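Local coordinates for protein nitroalkane oxidase (PDB 3MKH) that oxidises nitroalkanes to aldehydes or ketones with FAD and molecular oxygen, releasing nitrite and hydrogen peroxide, on an acyl-CoA dehydrogenase scaffold, at residues 153-158 / 162-167. Numbering follows the deposited sequence.
Sequences TTARLE and WVINGE. With SO4 (sulfate ion), chain G.
Trp162 and Leu157 face each other as a non-hydrogen-bonded pair of an antiparallel beta hairpin, a worked example of how cross-strand side chains divide between an apolar face and a mixed, largely polar one. The indole swings back beneath the opposite strand, its CG anti to the carbonyl carbon (chi1 -77°), and Leu157 CB lies over the six-membered ring, 3.8 Å from its centroid, as a CH-pi contact; Leu157 CD1 covers the pyrrole side at NE1. Ala155 CB, 3.9 Å from Trp162 CE3, continues this apolar face towards Ile164. An alanine in place of Trp162 would probably leave Leu157 CB without its aromatic partner and open a gap beside Ala155.

On the other face Arg156 can be followed outwards. Its CB starts across from Val163, and the extended chain from CG to NE carries the guanidinium back along its own strand. There NH1 makes a weak bond to Thr154 OG1 (2.8 Å) and another to a water lying at the group's edge; that water also donates a hydrogen bond to Val163 O and accepts one from Asn165 ND2, while Asn165 OD1 takes the backbone N-H of Asn247. NH2 comes within 2.8 Å of sulfate O2 and makes a long, weak hydrogen bond to O4; the ion, probably from the crystallisation liquor, is also held by Arg190.

Between the faces, two reciprocal backbone pairs, Thr154 with Asn165 and Arg156 with Val163, set the register; Thr154 N to Asn165 O is 2.8 Å. The hairpin is inserted in the mixed sheet, strand 154-158 running parallel to strand 184-191 and strand 161-168 antiparallel to strand 242-251, while Met207 and Ile209 of strand 206-212 pack against the apolar face.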
loop_
_atom_site.group_PDB
_atom_site.type_symbol
_atom_site.label_atom_id
_atom_site.label_comp_id
_atom_site.label_asym_id
_atom_site.label_seq_id
_atom_site.Cartn_x
_atom_site.Cartn_y
_atom_site.Cartn_z
ATOM N N THR A 153 -38.544 -0.249 -2.783
ATOM C CA THR A 153 -39.493 0.743 -3.264
ATOM C C THR A 153 -40.170 0.215 -4.536
ATOM O O THR A 153 -39.506 -0.174 -5.500
ATOM C CB THR A 153 -38.820 2.115 -3.532
ATOM O OG1 THR A 153 -38.262 2.626 -2.309
ATOM C CG2 THR A 153 -39.830 3.120 -4.075
ATOM N N THR A 154 -41.496 0.201 -4.525
ATOM C CA THR A 154 -42.252 -0.387 -5.620
ATOM C C THR A 154 -43.219 0.609 -6.203
ATOM O O THR A 154 -43.569 1.604 -5.565
ATOM C CB THR A 154 -43.088 -1.593 -5.150
ATOM O OG1 THR A 154 -43.987 -1.163 -4.127
ATOM C CG2 THR A 154 -42.204 -2.686 -4.607
ATOM N N ALA A 155 -43.643 0.329 -7.432
ATOM C CA ALA A 155 -44.666 1.107 -8.098
ATOM C C ALA A 155 -45.645 0.134 -8.764
ATOM O O ALA A 155 -45.239 -0.911 -9.260
ATOM C CB ALA A 155 -44.045 2.061 -9.118
ATOM N N ARG A 156 -46.932 0.468 -8.726
ATOM C CA ARG A 156 -47.981 -0.352 -9.333
ATOM C C ARG A 156 -48.954 0.546 -10.080
ATOM O O ARG A 156 -49.392 1.574 -9.548
ATOM C CB ARG A 156 -48.752 -1.115 -8.254
ATOM C CG ARG A 156 -47.940 -2.148 -7.508
ATOM C CD ARG A 156 -48.681 -2.617 -6.261
ATOM N NE ARG A 156 -47.868 -3.512 -5.434
ATOM C CZ ARG A 156 -46.946 -3.099 -4.562
ATOM N NH1 ARG A 156 -46.707 -1.801 -4.395
ATOM N NH2 ARG A 156 -46.257 -3.984 -3.859
ATOM N N LEU A 157 -49.301 0.166 -11.307
ATOM C CA LEU A 157 -50.286 0.916 -12.072
ATOM C C LEU A 157 -51.685 0.523 -11.593
ATOM O O LEU A 157 -52.059 -0.638 -11.655
ATOM C CB LEU A 157 -50.131 0.634 -13.569
ATOM C CG LEU A 157 -51.077 1.319 -14.562
ATOM C CD1 LEU A 157 -50.948 2.827 -14.492
ATOM C CD2 LEU A 157 -50.775 0.838 -15.971
ATOM N N GLU A 158 -52.434 1.498 -11.090
ATOM C CA GLU A 158 -53.810 1.288 -10.663
ATOM C C GLU A 158 -54.670 2.233 -11.466
ATOM O O GLU A 158 -54.740 3.425 -11.173
ATOM C CB GLU A 158 -53.974 1.560 -9.160
ATOM C CG GLU A 158 -52.960 0.811 -8.313
ATOM C CD GLU A 158 -53.331 0.724 -6.842
ATOM O OE1 GLU A 158 -54.087 1.593 -6.354
ATOM O OE2 GLU A 158 -52.850 -0.220 -6.175
ATOM N N TRP A 162 -49.888 5.730 -11.386
ATOM C CA TRP A 162 -48.898 4.877 -10.750
ATOM C C TRP A 162 -48.888 5.160 -9.258
ATOM O O TRP A 162 -48.978 6.306 -8.831
ATOM C CB TRP A 162 -47.507 5.105 -11.360
ATOM C CG TRP A 162 -47.358 4.432 -12.695
ATOM C CD1 TRP A 162 -47.653 4.964 -13.925
ATOM C CD2 TRP A 162 -46.908 3.097 -12.933
ATOM N NE1 TRP A 162 -47.405 4.041 -14.908
ATOM C CE2 TRP A 162 -46.949 2.886 -14.329
ATOM C CE3 TRP A 162 -46.486 2.049 -12.102
ATOM C CZ2 TRP A 162 -46.575 1.675 -14.913
ATOM C CZ3 TRP A 162 -46.099 0.850 -12.688
ATOM C CH2 TRP A 162 -46.153 0.674 -14.081
ATOM N N VAL A 163 -48.783 4.109 -8.461
ATOM C CA VAL A 163 -48.808 4.271 -7.020
ATOM C C VAL A 163 -47.482 3.806 -6.434
ATOM O O VAL A 163 -47.072 2.670 -6.634
ATOM C CB VAL A 163 -49.984 3.506 -6.393
ATOM C CG1 VAL A 163 -50.006 3.709 -4.887
ATOM C CG2 VAL A 163 -51.295 3.984 -7.008
ATOM N N ILE A 164 -46.817 4.701 -5.710
ATOM C CA ILE A 164 -45.467 4.444 -5.230
ATOM C C ILE A 164 -45.440 4.244 -3.719
ATOM O O ILE A 164 -46.050 5.007 -2.972
ATOM C CB ILE A 164 -44.532 5.612 -5.614
ATOM C CG1 ILE A 164 -44.418 5.707 -7.137
ATOM C CG2 ILE A 164 -43.147 5.407 -5.021
ATOM C CD1 ILE A 164 -43.984 7.065 -7.621
ATOM N N ASN A 165 -44.729 3.207 -3.286
ATOM C CA ASN A 165 -44.512 2.928 -1.873
ATOM C C ASN A 165 -43.078 2.473 -1.628
ATOM O O ASN A 165 -42.540 1.628 -2.355
ATOM C CB ASN A 165 -45.463 1.829 -1.381
ATOM C CG ASN A 165 -46.890 2.306 -1.234
ATOM O OD1 ASN A 165 -47.210 3.065 -0.324
ATOM N ND2 ASN A 165 -47.760 1.861 -2.135
ATOM N N GLY A 166 -42.459 3.017 -0.592
ATOM C CA GLY A 166 -41.151 2.532 -0.206
ATOM C C GLY A 166 -40.366 3.514 0.633
ATOM O O GLY A 166 -40.721 4.690 0.735
ATOM N N GLU A 167 -39.294 3.010 1.232
ATOM C CA GLU A 167 -38.377 3.825 1.993
ATOM C C GLU A 167 -37.078 4.025 1.239
ATOM O O GLU A 167 -36.563 3.110 0.602
ATOM C CB GLU A 167 -38.107 3.189 3.358
ATOM C CG GLU A 167 -39.354 3.116 4.192
ATOM C CD GLU A 167 -39.136 2.534 5.576
ATOM O OE1 GLU A 167 -37.984 2.174 5.927
ATOM O OE2 GLU A 167 -40.141 2.444 6.309
HETATM S S SO4 G . -44.244 -7.103 -3.780
HETATM O O1 SO4 G . -44.268 -7.756 -2.472
HETATM O O2 SO4 G . -44.002 -5.674 -3.589
HETATM O O3 SO4 G . -43.164 -7.683 -4.575
HETATM O O4 SO4 G . -45.538 -7.290 -4.442
HETATM O O HOH W 1 -42.924 -1.362 -1.538
HETATM O O HOH W 2 -47.344 0.733 -4.654
#